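Local atomic coordinates of protein of unknown function DUF574 (PDB entry 3GIW), a protein that binds S-adenosyl-L-homocysteine in a Rossmann-like fold and is probably an S-adenosylmethionine-dependent methyltransferase, its substrate unknown. Residues R16-E20 against P115-T119; P93-E97 against R107-V111; R132-V136 against A149-T155. One frame throughout, in Å; residues are numbered along the deposited sequence. Where two conformers were deposited one is given.

Contact 1 (R16-E20 against P115-T119); sequences RIDTE and PIVLT
Ile17, Arg16 and Pro115 carry this surface contact, in which the loop before helix 24-31 lies against the short helix 115-119 of the Rossmann-like methyltransferase fold. That helix follows strand 107-112, whose last residue, Asp112, belongs to the S-adenosyl-L-homocysteine site. The Pro115 ring faces the loop. Its CB sits 3.5 Å above the plane of the Arg16 guanidinium, off-centre toward the rim, and CB to NH1 of Arg16 is 3.6 Å. On the same ring CG of Pro115 rests 3.6 Å from the backbone O of Arg16, so the ring touches both the arginine's main chain and its guanidinium. A bend at chi3 (73°) turns the guanidinium back toward the ring. NH1 also forms a salt bridge with Glu137, and it donates to a water that in turn donates to Pro115 O, 2.8 Å from the water oxygen; the polar link between the two segments thus runs through solvent. Ile17 works through one methyl. With CG1 anti to the carbonyl carbon (chi1 -60°), its CD1 reaches the backbone of the helix's first turn, 3.6 Å from Ile116 CA. Tyr38 also touches the Ile17 side chain. Beyond Ile116, the same CD1 meets CG2 of Thr119 at 3.9 Å, while OG1 of that threonine donates to Ile116 O at 2.7 Å.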
loop_
_atom_site.group_PDB
_atom_site.type_symbol
_atom_site.label_atom_id
_atom_site.label_comp_id
_atom_site.label_asym_id
_atom_site.label_seq_id
_atom_site.Cartn_x
_atom_site.Cartn_y
_atom_site.Cartn_z
ATOM N N ARG A 16 0.109 13.422 20.323
ATOM C CA ARG A 16 0.840 12.511 19.375
ATOM C C ARG A 16 0.530 12.803 17.910
ATOM O O ARG A 16 1.376 12.607 17.050
ATOM C CB ARG A 16 0.478 11.042 19.617
ATOM C CG ARG A 16 0.816 10.482 20.986
ATOM C CD ARG A 16 0.829 8.960 20.904
ATOM N NE ARG A 16 2.015 8.502 20.174
ATOM C CZ ARG A 16 2.046 7.547 19.245
ATOM N NH1 ARG A 16 0.939 6.901 18.853
ATOM N NH2 ARG A 16 3.213 7.255 18.689
ATOM N N ILE A 17 -0.685 13.256 17.642
ATOM C CA ILE A 17 -1.221 13.356 16.276
ATOM C C ILE A 17 -0.562 14.404 15.361
ATOM O O ILE A 17 -0.576 14.245 14.145
ATOM C CB ILE A 17 -2.756 13.630 16.312
ATOM C CG1 ILE A 17 -3.492 12.497 17.025
ATOM C CG2 ILE A 17 -3.333 13.837 14.891
ATOM C CD1 ILE A 17 -3.505 11.223 16.272
ATOM N N ASP A 18 -0.004 15.472 15.917
ATOM C CA ASP A 18 0.543 16.586 15.106
ATOM C C ASP A 18 -0.411 17.040 13.980
ATOM O O ASP A 18 -0.171 16.812 12.785
ATOM C CB ASP A 18 1.931 16.253 14.551
ATOM C CG ASP A 18 2.589 17.442 13.818
ATOM O OD1 ASP A 18 2.179 18.608 14.019
ATOM O OD2 ASP A 18 3.511 17.197 13.007
ATOM N N THR A 19 -1.485 17.702 14.381
ATOM C CA THR A 19 -2.511 18.170 13.452
ATOM C C THR A 19 -2.118 19.389 12.625
ATOM O O THR A 19 -2.836 19.735 11.692
ATOM C CB THR A 19 -3.802 18.530 14.192
ATOM O OG1 THR A 19 -3.559 19.661 15.039
ATOM C CG2 THR A 19 -4.305 17.341 14.993
ATOM N N GLU A 20 -1.003 20.044 12.953
ATOM C CA GLU A 20 -0.627 21.274 12.273
ATOM C C GLU A 20 0.266 21.072 11.053
ATOM O O GLU A 20 0.502 22.031 10.331
ATOM C CB GLU A 20 0.023 22.262 13.253
ATOM C CG GLU A 20 -0.892 22.677 14.402
ATOM C CD GLU A 20 -2.271 23.127 13.929
ATOM O OE1 GLU A 20 -2.364 24.225 13.318
ATOM O OE2 GLU A 20 -3.262 22.379 14.167
ATOM N N PRO A 115 0.659 8.070 13.956
ATOM C CA PRO A 115 -0.146 7.896 15.170
ATOM C C PRO A 115 -1.686 7.959 14.987
ATOM O O PRO A 115 -2.402 7.386 15.810
ATOM C CB PRO A 115 0.335 9.032 16.072
ATOM C CG PRO A 115 1.707 9.313 15.590
ATOM C CD PRO A 115 1.700 9.100 14.147
ATOM N N ILE A 116 -2.207 8.641 13.961
ATOM C CA ILE A 116 -3.671 8.681 13.765
ATOM C C ILE A 116 -4.246 7.277 13.470
ATOM O O ILE A 116 -5.391 6.941 13.822
ATOM C CB ILE A 116 -4.062 9.664 12.641
ATOM C CG1 ILE A 116 -5.534 10.081 12.785
ATOM C CG2 ILE A 116 -3.797 9.077 11.219
ATOM C CD1 ILE A 116 -5.968 11.186 11.803
ATOM N N VAL A 117 -3.450 6.408 12.828
ATOM C CA VAL A 117 -3.964 5.068 12.493
ATOM C C VAL A 117 -4.291 4.283 13.781
ATOM O O VAL A 117 -5.336 3.627 13.894
ATOM C CB VAL A 117 -3.034 4.294 11.500
ATOM C CG1 VAL A 117 -3.650 2.921 11.139
ATOM C CG2 VAL A 117 -2.829 5.146 10.242
ATOM N N LEU A 118 -3.404 4.349 14.765
ATOM C CA LEU A 118 -3.669 3.715 16.056
ATOM C C LEU A 118 -5.031 4.190 16.622
ATOM O O LEU A 118 -5.803 3.379 17.087
ATOM C CB LEU A 118 -2.541 4.004 17.051
ATOM C CG LEU A 118 -2.719 3.326 18.426
ATOM C CD1 LEU A 118 -2.802 1.792 18.334
ATOM C CD2 LEU A 118 -1.608 3.782 19.379
ATOM N N THR A 119 -5.316 5.489 16.534
ATOM C CA THR A 119 -6.603 5.990 17.060
ATOM C C THR A 119 -7.825 5.427 16.348
ATOM O O THR A 119 -8.930 5.438 16.919
ATOM C CB THR A 119 -6.702 7.534 17.045
ATOM O OG1 THR A 119 -6.935 8.030 15.720
ATOM C CG2 THR A 119 -5.434 8.167 17.663
HETATM O O HOH W 1 -1.887 7.658 18.594
#

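Contact 2 (P93-E97 against R107-V111); sequences PNLHE and RVVYV
Tyr110 sends its hydroxyl from the strand into the first turn of helix 95-102, where His96 grips it twice. With CG anti to the carbonyl carbon (chi1 -67°), the ring leaves CB with one face covered by Val108, whose CG1 stands 3.8 Å from the ring plane, over its centre. CE1 then meets Leu95 CB, which approaches obliquely, at 4.0 Å, while CE2 passes ND1 of His96. At the tip, OH accepts the backbone N-H of His96 (N to OH 2.8 Å, 165°) and shares a second hydrogen bond with His96 ND1 at 2.6 Å, for which either atom could be the donor. The oxygen lies in the plane of the imidazole, at its edge; the rings of His96 and Tyr110 meet rim to rim with their planes at 83°. These elements belong to a beta-alpha-beta unit, strand 81-85, helix 95-102 and strand 107-112, and the tyrosine ties the start of its helix to its second strand. A phenylalanine in place of Tyr110 would probably leave both the backbone N-H of His96 and its ND1 without their partner in this buried setting and set the imidazole freer to turn. NE2 of the same imidazole is bonded to Ala126 O. The other methyl of Val108, CG2, packs 3.5 Å from His96 CB and 4.0 Å from Leu95 CD2. Before the helix, the backbone N of Asn94 donates to Glu97 OE1, which it meets from above the carboxylate plane.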
loop_
_atom_site.group_PDB
_atom_site.type_symbol
_atom_site.label_atom_id
_atom_site.label_comp_id
_atom_site.label_asym_id
_atom_site.label_seq_id
_atom_site.Cartn_x
_atom_site.Cartn_y
_atom_site.Cartn_z
ATOM N N PRO A 93 -13.973 -1.201 1.620
ATOM C CA PRO A 93 -13.588 -2.344 2.441
ATOM C C PRO A 93 -12.102 -2.367 2.773
ATOM O O PRO A 93 -11.248 -2.080 1.924
ATOM C CB PRO A 93 -13.955 -3.533 1.550
ATOM C CG PRO A 93 -13.706 -3.030 0.198
ATOM C CD PRO A 93 -14.116 -1.591 0.207
ATOM N N ASN A 94 -11.795 -2.733 4.005
ATOM C CA ASN A 94 -10.396 -2.893 4.386
ATOM C C ASN A 94 -9.902 -4.242 3.882
ATOM O O ASN A 94 -10.700 -5.134 3.539
ATOM C CB ASN A 94 -10.236 -2.822 5.898
ATOM C CG ASN A 94 -10.402 -1.426 6.434
ATOM O OD1 ASN A 94 -9.589 -0.553 6.141
ATOM N ND2 ASN A 94 -11.447 -1.215 7.233
ATOM N N LEU A 95 -8.583 -4.369 3.836
ATOM C CA LEU A 95 -7.928 -5.571 3.319
ATOM C C LEU A 95 -8.522 -6.829 3.961
ATOM O O LEU A 95 -8.874 -7.797 3.266
ATOM C CB LEU A 95 -6.414 -5.486 3.577
ATOM C CG LEU A 95 -5.564 -6.523 2.853
ATOM C CD1 LEU A 95 -4.146 -6.035 2.622
ATOM C CD2 LEU A 95 -5.544 -7.792 3.594
ATOM N N HIS A 96 -8.625 -6.855 5.290
ATOM C CA HIS A 96 -9.154 -8.061 5.952
ATOM C C HIS A 96 -10.605 -8.394 5.636
ATOM O O HIS A 96 -11.007 -9.561 5.729
ATOM C CB HIS A 96 -8.917 -8.061 7.490
ATOM C CG HIS A 96 -9.915 -7.285 8.279
ATOM N ND1 HIS A 96 -9.834 -5.915 8.428
ATOM C CD2 HIS A 96 -10.996 -7.691 8.990
ATOM C CE1 HIS A 96 -10.844 -5.513 9.193
ATOM N NE2 HIS A 96 -11.567 -6.566 9.534
ATOM N N GLU A 97 -11.387 -7.368 5.336
ATOM C CA GLU A 97 -12.804 -7.566 5.030
ATOM C C GLU A 97 -12.917 -8.276 3.678
ATOM O O GLU A 97 -13.761 -9.170 3.510
ATOM C CB GLU A 97 -13.533 -6.217 5.074
ATOM C CG GLU A 97 -13.540 -5.643 6.482
ATOM C CD GLU A 97 -13.854 -4.142 6.565
ATOM O OE1 GLU A 97 -14.074 -3.476 5.564
ATOM O OE2 GLU A 97 -13.841 -3.618 7.696
ATOM N N ARG A 107 -6.216 -14.350 8.201
ATOM C CA ARG A 107 -5.502 -13.615 9.249
ATOM C C ARG A 107 -4.754 -12.428 8.625
ATOM O O ARG A 107 -4.133 -12.593 7.570
ATOM C CB ARG A 107 -4.480 -14.533 9.919
ATOM C CG ARG A 107 -5.056 -15.813 10.495
ATOM C CD ARG A 107 -3.961 -16.831 10.741
ATOM N NE ARG A 107 -4.432 -17.921 11.612
ATOM C CZ ARG A 107 -3.729 -19.007 11.935
ATOM N NH1 ARG A 107 -2.496 -19.190 11.473
ATOM N NH2 ARG A 107 -4.262 -19.918 12.734
ATOM N N VAL A 108 -4.808 -11.256 9.268
ATOM C CA VAL A 108 -4.174 -10.044 8.728
ATOM C C VAL A 108 -3.512 -9.273 9.852
ATOM O O VAL A 108 -4.113 -9.053 10.916
ATOM C CB VAL A 108 -5.203 -9.117 8.019
ATOM C CG1 VAL A 108 -4.520 -7.892 7.462
ATOM C CG2 VAL A 108 -5.967 -9.903 6.950
ATOM N N VAL A 109 -2.256 -8.909 9.634
ATOM C CA VAL A 109 -1.560 -7.963 10.512
ATOM C C VAL A 109 -1.382 -6.661 9.713
ATOM O O VAL A 109 -0.779 -6.662 8.643
ATOM C CB VAL A 109 -0.196 -8.465 11.004
ATOM C CG1 VAL A 109 0.586 -7.402 11.796
ATOM C CG2 VAL A 109 -0.368 -9.722 11.835
ATOM N N TYR A 110 -1.851 -5.550 10.294
ATOM C CA TYR A 110 -1.697 -4.224 9.740
ATOM C C TYR A 110 -0.601 -3.444 10.474
ATOM O O TYR A 110 -0.445 -3.574 11.712
ATOM C CB TYR A 110 -2.986 -3.501 9.960
ATOM C CG TYR A 110 -4.203 -3.986 9.217
ATOM C CD1 TYR A 110 -4.371 -3.703 7.881
ATOM C CD2 TYR A 110 -5.240 -4.642 9.871
ATOM C CE1 TYR A 110 -5.557 -4.009 7.203
ATOM C CE2 TYR A 110 -6.434 -4.995 9.202
ATOM C CZ TYR A 110 -6.600 -4.665 7.845
ATOM O OH TYR A 110 -7.761 -4.945 7.148
ATOM N N VAL A 111 0.121 -2.600 9.749
ATOM C CA VAL A 111 1.255 -1.876 10.292
ATOM C C VAL A 111 1.283 -0.454 9.742
ATOM O O VAL A 111 1.136 -0.233 8.554
ATOM C CB VAL A 111 2.588 -2.569 9.891
ATOM C CG1 VAL A 111 3.777 -1.867 10.534
ATOM C CG2 VAL A 111 2.551 -4.078 10.244
#

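Contact 3 (R132-V136 against A149-T155)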
loop_
_atom_site.group_PDB
_atom_site.type_symbol
_atom_site.label_atom_id
_atom_site.label_comp_id
_atom_site.label_asym_id
_atom_site.label_seq_id
_atom_site.Cartn_x
_atom_site.Cartn_y
_atom_site.Cartn_z
ATOM N N ARG A 132 -8.397 -13.815 12.380
ATOM C CA ARG A 132 -7.680 -12.988 13.358
ATOM C C ARG A 132 -7.133 -11.756 12.665
ATOM O O ARG A 132 -6.646 -11.860 11.559
ATOM C CB ARG A 132 -6.470 -13.696 13.972
ATOM C CG ARG A 132 -6.678 -15.115 14.480
ATOM C CD ARG A 132 -5.321 -15.738 14.844
ATOM N NE ARG A 132 -5.470 -17.080 15.412
ATOM C CZ ARG A 132 -4.469 -17.835 15.883
ATOM N NH1 ARG A 132 -3.210 -17.397 15.849
ATOM N NH2 ARG A 132 -4.728 -19.039 16.401
ATOM N N THR A 133 -7.157 -10.622 13.342
ATOM C CA THR A 133 -6.432 -9.428 12.880
ATOM C C THR A 133 -5.711 -8.763 14.049
ATOM O O THR A 133 -6.114 -8.890 15.226
ATOM C CB THR A 133 -7.356 -8.402 12.195
ATOM O OG1 THR A 133 -8.223 -7.823 13.177
ATOM C CG2 THR A 133 -8.162 -9.040 11.088
ATOM N N ALA A 134 -4.698 -7.994 13.711
ATOM C CA ALA A 134 -3.937 -7.241 14.692
ATOM C C ALA A 134 -3.391 -5.958 14.037
ATOM O O ALA A 134 -3.322 -5.869 12.805
ATOM C CB ALA A 134 -2.787 -8.104 15.230
ATOM N N TYR A 135 -3.021 -5.004 14.875
ATOM C CA TYR A 135 -2.428 -3.749 14.444
ATOM C C TYR A 135 -1.166 -3.500 15.227
ATOM O O TYR A 135 -1.157 -3.640 16.475
ATOM C CB TYR A 135 -3.383 -2.543 14.615
ATOM C CG TYR A 135 -2.709 -1.246 14.216
ATOM C CD1 TYR A 135 -2.445 -0.973 12.879
ATOM C CD2 TYR A 135 -2.237 -0.328 15.177
ATOM C CE1 TYR A 135 -1.761 0.159 12.492
ATOM C CE2 TYR A 135 -1.522 0.830 14.782
ATOM C CZ TYR A 135 -1.301 1.077 13.437
ATOM O OH TYR A 135 -0.625 2.173 12.969
ATOM N N VAL A 136 -0.105 -3.146 14.511
ATOM C CA VAL A 136 1.208 -2.846 15.085
ATOM C C VAL A 136 1.612 -1.446 14.606
ATOM O O VAL A 136 1.611 -1.174 13.421
ATOM C CB VAL A 136 2.270 -3.935 14.588
ATOM C CG1 VAL A 136 3.701 -3.558 15.000
ATOM C CG2 VAL A 136 1.891 -5.350 15.049
ATOM N N ALA A 149 7.176 -8.650 16.546
ATOM C CA ALA A 149 6.080 -8.062 17.315
ATOM C C ALA A 149 5.179 -9.173 17.826
ATOM O O ALA A 149 4.763 -10.043 17.074
ATOM C CB ALA A 149 5.261 -7.075 16.452
ATOM N N PRO A 150 4.854 -9.160 19.122
ATOM C CA PRO A 150 4.008 -10.231 19.641
ATOM C C PRO A 150 2.624 -10.264 18.971
ATOM O O PRO A 150 2.038 -11.347 18.819
ATOM C CB PRO A 150 3.917 -9.926 21.145
ATOM C CG PRO A 150 4.370 -8.518 21.285
ATOM C CD PRO A 150 5.257 -8.194 20.157
ATOM N N GLU A 151 2.114 -9.103 18.557
ATOM C CA GLU A 151 0.824 -9.040 17.880
ATOM C C GLU A 151 0.866 -9.812 16.579
ATOM O O GLU A 151 -0.108 -10.460 16.196
ATOM C CB GLU A 151 0.432 -7.584 17.575
ATOM C CG GLU A 151 0.177 -6.737 18.813
ATOM C CD GLU A 151 1.415 -5.982 19.323
ATOM O OE1 GLU A 151 2.572 -6.290 18.946
ATOM O OE2 GLU A 151 1.215 -5.052 20.127
ATOM N N LEU A 152 2.014 -9.747 15.919
ATOM C CA LEU A 152 2.225 -10.439 14.657
ATOM C C LEU A 152 2.408 -11.923 14.881
ATOM O O LEU A 152 1.751 -12.729 14.220
ATOM C CB LEU A 152 3.447 -9.895 13.938
ATOM C CG LEU A 152 3.697 -10.485 12.557
ATOM C CD1 LEU A 152 4.359 -9.418 11.692
ATOM C CD2 LEU A 152 4.574 -11.706 12.656
ATOM N N ARG A 153 3.253 -12.276 15.849
ATOM C CA ARG A 153 3.544 -13.700 16.110
ATOM C C ARG A 153 2.382 -14.462 16.710
ATOM O O ARG A 153 2.342 -15.681 16.576
ATOM C CB ARG A 153 4.769 -13.857 17.004
ATOM C CG ARG A 153 6.038 -13.499 16.321
ATOM C CD ARG A 153 6.312 -14.456 15.174
ATOM N NE ARG A 153 7.527 -14.080 14.480
ATOM C CZ ARG A 153 8.552 -14.887 14.205
ATOM N NH1 ARG A 153 8.535 -16.188 14.504
ATOM N NH2 ARG A 153 9.593 -14.380 13.564
ATOM N N ASP A 154 1.472 -13.756 17.381
ATOM C CA ASP A 154 0.207 -14.338 17.834
ATOM C C ASP A 154 -0.866 -14.411 16.791
ATOM O O ASP A 154 -1.925 -15.007 17.041
ATOM C CB ASP A 154 -0.351 -13.588 19.051
ATOM C CG ASP A 154 0.471 -13.814 20.302
ATOM O OD1 ASP A 154 1.252 -14.790 20.341
ATOM O OD2 ASP A 154 0.326 -12.995 21.239
ATOM N N THR A 155 -0.621 -13.790 15.633
ATOM C CA THR A 155 -1.632 -13.712 14.608
ATOM C C THR A 155 -1.273 -14.595 13.414
ATOM O O THR A 155 -2.089 -15.395 12.993
ATOM C CB THR A 155 -1.872 -12.234 14.190
ATOM O OG1 THR A 155 -2.255 -11.491 15.370
ATOM C CG2 THR A 155 -2.993 -12.107 13.150
#
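Strand 132-137, an outermost strand of the central sheet, is covered here by the short helix 150-153 and the residues flanking it. Ala134 points its methyl at Glu151 and Thr155. Its CB lies 3.4 Å from Thr155 OG1 and 3.7 Å from Glu151 O, two oxygens joined to each other by a 2.5 Å hydrogen bond from OG1 to the carbonyl, the hydroxyl standing almost straight out from the C=O (172°). The methyl therefore packs against a hydroxyl already occupied within its own segment. Further along the strand Val136 reaches the start of the helix: CG2 lies 3.7 Å from Glu151 CB, and both its methyls touch CB of the N-cap residue Ala149. In this Rossmann-like sheet the strand hydrogen-bonds in parallel to strand 107-112, and Tyr135, pointing from the other side, touches Asp112 of the S-adenosyl-L-homocysteine site. At the other end Arg132 CB rests 3.9 Å from Thr155 CG2. From there the arginine chain runs extended from CG to NE past Thr155 O, a buried oxygen with no polar partner in the model, and brings NH1 within 3.0 Å of Asp154 O.

In the fold
Contacts 2 and 3 are buried and share the sheet: strands 107-112 and 132-137 are neighbours, probably bonded through Tyr110 O to Val136 N and Tyr110 N to Ala134 O, with one contact packing a helix on the first strand and the other on the second. Contact 1 lies at the surface, its centre about 20 Å from that of contact 2 and about 21 Å from that of contact 3, yet its helix follows strand 107-112, and its Val117 and Leu118 pack on Tyr135 of contact 3. Contact 2 uses direct hydrogen bonds in the interior, contact 3 chiefly small apolar groups with an arginine at its exposed end, and contact 1 a guanidinium against a proline, an isoleucine methyl and a water bridge.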